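Local coordinates for protein nudix Hydrolase, RenU (Mycolicibacterium smegmatis, PDB 6UUF) that probably hydrolyses nucleoside diphosphate-linked substrates, perhaps NADH, as a magnesium-dependent member of the Nudix hydrolase family, at residues Leu86-Thr91 with Val110-Ala115. The protein carries 3 engineered substitutions. Sequence-based numbering, arbitrary orientation.
Sequences LTVRTT and VIADAA
R89 and T90 both sit opposite I111, a classic beta bulge in the antiparallel hairpin of strands 87-98 and 104-113 of the Nudix fold. Backbone bonds fix the register: T87 and D113 form a hydrogen-bonded pair in which D113 N reaches T87 O at 2.9 Å, nearly straight at 166°. At the bulge, I111 O takes R89 N at 2.8 Å, whereas the bond from T90 N is weak (3.5 Å); I111 N in turn donates to T90 O. Apolar contacts lie on the face of V88, V110 and A112, where V88 and V110 touch V72 and A71 of helix 67-79: V88 CG1, anti to its own backbone N (chi1 172°), meets V110 CG1 at 3.7 Å. For the salt bridge between these strands, R89 starts its side chain toward strand 110-113, and bends at chi2 and chi3 carry it across D113, whose OD2 meets the guanidinium edge. D113 also pairs through OD1 with R29, so one carboxylate serves two arginines, probably balancing their charge. A leucine in place of R89 would probably leave D113 OD2 without this charged mate and P161 O without this donor. R89 NH1 meets D113 OD2 on the syn side at 2.7 Å, somewhat out of the carboxylate plane, the guanidinium and carboxylate planes 78° apart.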
# COMPACT_ATOMS: atom_id res chain seq x y z
N LEU A 86 12.05 -8.91 -1.64
CA LEU A 86 11.08 -8.73 -0.57
C LEU A 86 10.38 -10.03 -0.24
O LEU A 86 10.45 -10.98 -1.00
CB LEU A 86 10.10 -7.62 -0.94
CG LEU A 86 9.32 -7.73 -2.26
CD1 LEU A 86 8.10 -8.63 -2.13
CD2 LEU A 86 8.90 -6.36 -2.75
N THR A 87 9.70 -10.04 0.90
CA THR A 87 9.01 -11.23 1.39
C THR A 87 7.62 -10.87 1.89
O THR A 87 7.50 -10.12 2.85
CB THR A 87 9.82 -11.89 2.52
OG1 THR A 87 11.09 -12.28 1.99
CG2 THR A 87 9.11 -13.14 3.05
N VAL A 88 6.59 -11.41 1.24
CA VAL A 88 5.22 -11.04 1.58
C VAL A 88 4.85 -11.79 2.85
O VAL A 88 5.08 -13.00 2.96
CB VAL A 88 4.24 -11.36 0.44
CG1 VAL A 88 2.79 -11.16 0.89
CG2 VAL A 88 4.53 -10.50 -0.79
N ARG A 89 4.27 -11.08 3.80
CA ARG A 89 3.93 -11.66 5.12
C ARG A 89 2.43 -11.99 5.18
O ARG A 89 2.05 -13.14 5.25
CB ARG A 89 4.31 -10.73 6.24
CG ARG A 89 5.78 -10.33 6.25
CD ARG A 89 6.72 -11.52 6.41
NE ARG A 89 6.38 -12.32 7.60
CZ ARG A 89 6.73 -12.03 8.84
NH1 ARG A 89 7.43 -10.93 9.13
NH2 ARG A 89 6.37 -12.84 9.81
N THR A 90 1.58 -11.00 5.09
CA THR A 90 0.14 -11.28 5.09
C THR A 90 -0.63 -10.16 4.37
O THR A 90 -0.02 -9.23 3.86
CB THR A 90 -0.36 -11.46 6.58
OG1 THR A 90 -1.68 -12.02 6.61
CG2 THR A 90 -0.38 -10.15 7.31
N THR A 91 -1.96 -10.30 4.30
CA THR A 91 -2.84 -9.30 3.71
C THR A 91 -3.86 -8.90 4.76
O THR A 91 -4.32 -9.74 5.52
CB THR A 91 -3.59 -9.86 2.50
OG1 THR A 91 -4.44 -10.92 2.95
CG2 THR A 91 -2.62 -10.42 1.45
N VAL A 110 -1.02 -5.23 1.77
CA VAL A 110 -0.19 -6.39 1.74
C VAL A 110 1.07 -5.98 2.50
O VAL A 110 1.85 -5.12 2.03
CB VAL A 110 0.09 -6.79 0.27
CG1 VAL A 110 1.04 -7.97 0.15
CG2 VAL A 110 -1.23 -7.14 -0.43
N ILE A 111 1.27 -6.59 3.67
CA ILE A 111 2.44 -6.35 4.51
C ILE A 111 3.62 -7.20 4.02
O ILE A 111 3.49 -8.41 3.84
CB ILE A 111 2.11 -6.72 5.98
CG1 ILE A 111 0.86 -5.92 6.44
CG2 ILE A 111 3.33 -6.50 6.86
CD1 ILE A 111 0.45 -6.09 7.88
N ALA A 112 4.77 -6.60 3.83
CA ALA A 112 5.94 -7.36 3.40
C ALA A 112 7.17 -6.82 4.09
O ALA A 112 7.14 -5.67 4.58
CB ALA A 112 6.11 -7.30 1.89
N ASP A 113 8.22 -7.65 4.13
CA ASP A 113 9.52 -7.30 4.71
C ASP A 113 10.68 -7.31 3.68
O ASP A 113 10.74 -8.14 2.78
CB ASP A 113 9.89 -8.30 5.76
CG ASP A 113 8.92 -8.33 6.92
OD1 ASP A 113 8.05 -7.46 7.08
OD2 ASP A 113 9.02 -9.29 7.70
N ALA A 114 11.60 -6.38 3.84
CA ALA A 114 12.91 -6.43 3.19
C ALA A 114 14.00 -6.52 4.27
O ALA A 114 13.78 -6.15 5.45
CB ALA A 114 13.11 -5.18 2.37
N ALA A 115 15.18 -6.99 3.86
CA ALA A 115 16.31 -7.16 4.78
C ALA A 115 16.91 -5.82 5.27
O ALA A 115 17.50 -5.77 6.34
CB ALA A 115 17.39 -8.03 4.12